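Local coordinates for protein ORF10 (PDB 6RIW) that probably condenses acyl units on acyl carrier protein, being the ketosynthase-chain length factor didomain of a polyunsaturated fatty acid synthase subunit, at residues Val203-Ala206 / Cys207-Leu210; Ala676-Leu679 / Phe680-Ser683. One frame throughout, in Å; residues are numbered along the deposited sequence.

Contact 1 of 2, residues Val203-Ala206 / Cys207-Leu210; sequences VKLA and CDYL
Lys204 and Asp208, one helical turn apart, form an i to i+4 salt bridge. NZ of Lys204 lies 2.9 Å from OD1 of Asp208, on the syn lone pair of that oxygen, while its hydrogen bond to OD2, at 3.4 Å, is weak. The lysine chain leaves its CA with CG opposite the backbone N (chi1 177°), then bends at its second and fourth torsions, which swings the ammonium round to the oxygen side of the carboxylate. From the next residue along, CD2 of Leu205 touches the carboxylate at OD2 of Asp208 (3.5 Å). The backbone beneath is regular alpha-helix: Cys207 N bonds Val203 O at 2.9 Å, Asp208 N bonds Lys204 O at 3.0 Å, and Tyr209 and Leu210 continue the series to Leu205 and Ala206. CD1 of the Tyr209 ring comes within 3.2 Å of Leu205 O, approaching obliquely. This is helix 198-211 of the thiolase-like fold in the ketosynthase half, and its apolar side lies on strands. Val203 and Ala206 meet Ala220 of strand 217-224; Cys207 and Leu210 rest on Leu268 of strand 259-270. CG1 of Val203 and SG of Cys207 sit side by side at 4.4 Å on that buried side. Further out, Leu290 of strand 283-292 packs against Lys204 and Leu205, and Tyr209 turns to helix 668-682, where it touches Glu674, Leu675 and Asn678.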
ATOM      1  N   VAL A 203     -12.747   6.129  -2.953  1.00 13.12           N
ATOM      2  CA  VAL A 203     -13.895   7.014  -3.170  1.00 16.06           C
ATOM      3  C   VAL A 203     -14.838   6.978  -1.967  1.00 17.52           C
ATOM      4  O   VAL A 203     -15.260   8.028  -1.451  1.00 16.32           O
ATOM      5  CB  VAL A 203     -14.612   6.643  -4.485  1.00 13.47           C
ATOM      6  CG1 VAL A 203     -15.985   7.339  -4.580  1.00 15.71           C
ATOM      7  CG2 VAL A 203     -13.707   7.024  -5.668  1.00 12.79           C
ATOM      8  N   LYS A 204     -15.154   5.774  -1.484  1.00 15.36           N
ATOM      9  CA  LYS A 204     -16.058   5.639  -0.350  1.00 15.87           C
ATOM     10  C   LYS A 204     -15.490   6.319   0.896  1.00 17.15           C
ATOM     11  O   LYS A 204     -16.194   7.060   1.585  1.00 14.93           O
ATOM     12  CB  LYS A 204     -16.350   4.160  -0.091  1.00 17.39           C
ATOM     13  CG  LYS A 204     -17.237   3.892   1.125  1.00 19.86           C
ATOM     14  CD  LYS A 204     -18.586   4.590   0.977  1.00 28.05           C
ATOM     15  CE  LYS A 204     -19.466   4.437   2.238  1.00 30.81           C
ATOM     16  NZ  LYS A 204     -18.683   4.351   3.506  1.00 34.61           N
ATOM     17  N   LEU A 205     -14.206   6.097   1.201  1.00 14.92           N
ATOM     18  CA  LEU A 205     -13.647   6.747   2.384  1.00 13.66           C
ATOM     19  C   LEU A 205     -13.531   8.252   2.197  1.00 15.95           C
ATOM     20  O   LEU A 205     -13.625   9.009   3.174  1.00 16.29           O
ATOM     21  CB  LEU A 205     -12.272   6.139   2.716  1.00 12.46           C
ATOM     22  CG  LEU A 205     -12.312   4.676   3.138  1.00 14.70           C
ATOM     23  CD1 LEU A 205     -10.887   4.218   3.454  1.00 17.14           C
ATOM     24  CD2 LEU A 205     -13.213   4.453   4.349  1.00 18.70           C
ATOM     25  N   ALA A 206     -13.330   8.718   0.966  1.00 13.73           N
ATOM     26  CA  ALA A 206     -13.287  10.162   0.755  1.00 16.94           C
ATOM     27  C   ALA A 206     -14.666  10.780   0.974  1.00 15.76           C
ATOM     28  O   ALA A 206     -14.777  11.869   1.558  1.00 16.61           O
ATOM     29  CB  ALA A 206     -12.758  10.490  -0.647  1.00 14.97           C
ATOM     30  N   CYS A 207     -15.730  10.088   0.535  1.00 15.91           N
ATOM     31  CA  CYS A 207     -17.087  10.507   0.886  1.00 16.46           C
ATOM     32  C   CYS A 207     -17.278  10.571   2.398  1.00 18.41           C
ATOM     33  O   CYS A 207     -17.883  11.526   2.910  1.00 17.63           O
ATOM     34  CB  CYS A 207     -18.137   9.564   0.282  1.00 13.87           C
ATOM     35  SG  CYS A 207     -18.190   9.525  -1.518  1.00 20.64           S
ATOM     36  N   ASP A 208     -16.776   9.563   3.128  1.00 16.29           N
ATOM     37  CA  ASP A 208     -16.856   9.575   4.595  1.00 17.33           C
ATOM     38  C   ASP A 208     -16.208  10.820   5.182  1.00 16.34           C
ATOM     39  O   ASP A 208     -16.718  11.394   6.151  1.00 17.41           O
ATOM     40  CB  ASP A 208     -16.160   8.350   5.198  1.00 18.10           C
ATOM     41  CG  ASP A 208     -16.881   7.046   4.922  1.00 25.06           C
ATOM     42  OD1 ASP A 208     -18.053   7.057   4.476  1.00 26.33           O
ATOM     43  OD2 ASP A 208     -16.254   5.985   5.172  1.00 25.39           O
ATOM     44  N   TYR A 209     -15.044  11.220   4.653  1.00 16.62           N
ATOM     45  CA  TYR A 209     -14.382  12.397   5.196  1.00 13.94           C
ATOM     46  C   TYR A 209     -15.196  13.658   4.907  1.00 16.41           C
ATOM     47  O   TYR A 209     -15.187  14.597   5.717  1.00 17.94           O
ATOM     48  CB  TYR A 209     -12.954  12.525   4.647  1.00 14.87           C
ATOM     49  CG  TYR A 209     -11.945  11.651   5.416  1.00 18.35           C
ATOM     50  CD1 TYR A 209     -12.269  10.349   5.757  1.00 17.58           C
ATOM     51  CD2 TYR A 209     -10.690  12.151   5.825  1.00 19.17           C
ATOM     52  CE1 TYR A 209     -11.380   9.525   6.477  1.00 22.19           C
ATOM     53  CE2 TYR A 209      -9.786  11.335   6.548  1.00 17.74           C
ATOM     54  CZ  TYR A 209     -10.147  10.016   6.854  1.00 18.14           C
ATOM     55  OH  TYR A 209      -9.304   9.167   7.560  1.00 18.20           O
ATOM     56  N   LEU A 210     -15.901  13.693   3.769  1.00 16.02           N
ATOM     57  CA  LEU A 210     -16.828  14.791   3.511  1.00 15.45           C
ATOM     58  C   LEU A 210     -17.997  14.766   4.493  1.00 17.61           C
ATOM     59  O   LEU A 210     -18.435  15.820   4.959  1.00 18.39           O
ATOM     60  CB  LEU A 210     -17.328  14.758   2.051  1.00 16.22           C
ATOM     61  CG  LEU A 210     -16.281  15.078   0.971  1.00 16.99           C
ATOM     62  CD1 LEU A 210     -16.774  14.821  -0.450  1.00 15.79           C
ATOM     63  CD2 LEU A 210     -15.718  16.530   1.076  1.00 17.26           C
TER

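Contact 2 of 2, residues Ala676-Leu679 / Phe680-Ser683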
ATOM      1  N   ALA A 676      -9.856   5.372  11.880  1.00 11.75           N
ATOM      2  CA  ALA A 676     -10.693   4.584  12.787  1.00 13.28           C
ATOM      3  C   ALA A 676     -11.785   5.455  13.417  1.00 15.42           C
ATOM      4  O   ALA A 676     -12.960   5.062  13.471  1.00 13.60           O
ATOM      5  CB  ALA A 676      -9.831   3.923  13.859  1.00 13.15           C
ATOM      6  N   GLU A 677     -11.416   6.652  13.883  1.00 13.63           N
ATOM      7  CA  GLU A 677     -12.431   7.595  14.372  1.00 16.35           C
ATOM      8  C   GLU A 677     -13.517   7.812  13.320  1.00 16.54           C
ATOM      9  O   GLU A 677     -14.721   7.757  13.606  1.00 14.88           O
ATOM     10  CB  GLU A 677     -11.775   8.929  14.744  1.00 15.60           C
ATOM     11  CG  GLU A 677     -12.767   9.969  15.242  1.00 23.26           C
ATOM     12  CD  GLU A 677     -12.228  11.394  15.250  1.00 34.27           C
ATOM     13  OE1 GLU A 677     -12.261  12.057  14.182  1.00 32.89           O
ATOM     14  OE2 GLU A 677     -11.803  11.863  16.337  1.00 33.64           O
ATOM     15  N   ASN A 678     -13.105   8.025  12.077  1.00 15.85           N
ATOM     16  CA  ASN A 678     -14.083   8.314  11.043  1.00 15.03           C
ATOM     17  C   ASN A 678     -14.963   7.101  10.769  1.00 16.95           C
ATOM     18  O   ASN A 678     -16.164   7.248  10.493  1.00 17.82           O
ATOM     19  CB  ASN A 678     -13.375   8.768   9.777  1.00 16.97           C
ATOM     20  CG  ASN A 678     -14.111   9.854   9.091  1.00 21.43           C
ATOM     21  OD1 ASN A 678     -13.985  11.033   9.449  1.00 21.91           O
ATOM     22  ND2 ASN A 678     -14.903   9.479   8.096  1.00 19.41           N
ATOM     23  N   LEU A 679     -14.391   5.892  10.852  1.00 12.05           N
ATOM     24  CA  LEU A 679     -15.189   4.690  10.615  1.00 16.33           C
ATOM     25  C   LEU A 679     -16.303   4.549  11.654  1.00 16.55           C
ATOM     26  O   LEU A 679     -17.425   4.135  11.331  1.00 16.63           O
ATOM     27  CB  LEU A 679     -14.289   3.450  10.610  1.00 14.55           C
ATOM     28  CG  LEU A 679     -13.405   3.269   9.362  1.00 13.29           C
ATOM     29  CD1 LEU A 679     -12.532   2.024   9.520  1.00 17.01           C
ATOM     30  CD2 LEU A 679     -14.226   3.160   8.076  1.00 18.77           C
ATOM     31  N   PHE A 680     -16.017   4.885  12.908  1.00 15.27           N
ATOM     32  CA  PHE A 680     -17.057   4.812  13.926  1.00 16.38           C
ATOM     33  C   PHE A 680     -18.126   5.875  13.699  1.00 18.61           C
ATOM     34  O   PHE A 680     -19.300   5.648  14.012  1.00 19.48           O
ATOM     35  CB  PHE A 680     -16.441   4.941  15.315  1.00 14.85           C
ATOM     36  CG  PHE A 680     -15.631   3.740  15.739  1.00 14.35           C
ATOM     37  CD1 PHE A 680     -16.167   2.470  15.693  1.00 14.29           C
ATOM     38  CD2 PHE A 680     -14.332   3.902  16.208  1.00 14.31           C
ATOM     39  CE1 PHE A 680     -15.424   1.359  16.104  1.00 14.92           C
ATOM     40  CE2 PHE A 680     -13.574   2.807  16.615  1.00 15.63           C
ATOM     41  CZ  PHE A 680     -14.122   1.529  16.563  1.00 16.07           C
ATOM     42  N   GLN A 681     -17.755   7.027  13.131  1.00 17.08           N
ATOM     43  CA  GLN A 681     -18.751   8.063  12.871  1.00 17.71           C
ATOM     44  C   GLN A 681     -19.682   7.703  11.722  1.00 21.27           C
ATOM     45  O   GLN A 681     -20.823   8.179  11.683  1.00 19.79           O
ATOM     46  CB  GLN A 681     -18.068   9.390  12.547  1.00 16.08           C
ATOM     47  CG  GLN A 681     -17.371  10.049  13.722  1.00 18.92           C
ATOM     48  CD  GLN A 681     -16.772  11.371  13.323  1.00 23.17           C
ATOM     49  OE1 GLN A 681     -15.636  11.425  12.875  1.00 23.64           O
ATOM     50  NE2 GLN A 681     -17.547  12.439  13.437  1.00 19.16           N
ATOM     51  N   THR A 682     -19.209   6.925  10.745  1.00 19.22           N
ATOM     52  CA  THR A 682     -19.934   6.785   9.487  1.00 17.63           C
ATOM     53  C   THR A 682     -20.458   5.381   9.229  1.00 21.03           C
ATOM     54  O   THR A 682     -21.108   5.165   8.199  1.00 27.20           O
ATOM     55  CB  THR A 682     -19.058   7.211   8.297  1.00 21.09           C
ATOM     56  OG1 THR A 682     -17.898   6.369   8.216  1.00 21.64           O
ATOM     57  CG2 THR A 682     -18.606   8.646   8.447  1.00 19.47           C
ATOM     58  N   SER A 683     -20.210   4.422  10.113  1.00 18.27           N
ATOM     59  CA  SER A 683     -20.609   3.047   9.848  1.00 22.18           C
ATOM     60  C   SER A 683     -20.984   2.405  11.169  1.00 21.97           C
ATOM     61  O   SER A 683     -20.922   3.043  12.226  1.00 21.50           O
ATOM     62  CB  SER A 683     -19.499   2.250   9.145  1.00 25.04           C
ATOM     63  OG  SER A 683     -18.468   1.908  10.054  1.00 21.82           O
TER
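Thr682 folds its hydroxyl back onto the carbonyl of Asn678, one turn earlier. OG1 of Thr682 gives a hydrogen bond to Asn678 O at 3.0 Å, coming from above the carbonyl plane, 36° out of it. With chi1 at 61°, OG1 sits between the backbone N and the carbonyl carbon, a position from which it can meet that oxygen; the same carbonyl also takes a weak bond from Thr682 N. Leu679 O is gripped more heavily: OG of Ser683 donates to it at 2.8 Å, and the amides of Thr682 and Ser683 add weak bonds at 3.4 Å and 3.1 Å. The same OG takes a weak bond from Val685 N. Earlier in the turn, Phe680 N bonds Ala676 O at 3.1 Å and Gln681 N bonds Glu677 O. An alanine at Thr682 would remove OG1 and CG2, and Asn678 O would probably be left with the weak amide bond alone from this turn. The longer polar ends look elsewhere. Glu677 and Gln681 run side by side, carboxylate and amide planes 86° apart, yet the carboxylate is paired with Lys214 and Arg466, and NE2 of Gln681 bonds Lys464 O. Asn678 OD1 accepts from Lys214 and Thr212, and its ND2 makes a weak hydrogen bond to Asp208 O. NZ of Lys464 donates to Phe680 O and Ser683 O. Hydroxyls folded back onto i-4 carbonyls, with Ser683 leaving helical angles, mark the C-terminal end of helix 668-682, in the second ketosynthase-like domain of the didomain.

In the fold
Contact 1 and contact 2 lie on helices 198-211 and 668-682 of the two ketosynthase-like domains; the centres of the contacts are about 11 Å apart. The pairing brings Asn678 ND2 to 3.3 Å from Asp208 O, a probable but weak hydrogen bond, and against CD1 of Tyr209 at 3.6 Å. CD2 of Leu205 and CD2 of Leu679 pack at 4.1 Å. This helix-to-helix seam joins the two halves of the didomain. Met1, a magnesium ligand, has its side chain about 5 Å from that of Asp208 and about 4 Å from that of Thr682; the bound magnesium ion itself is about 8 Å from the Cys207 side chain and about 11 Å from that of Thr682.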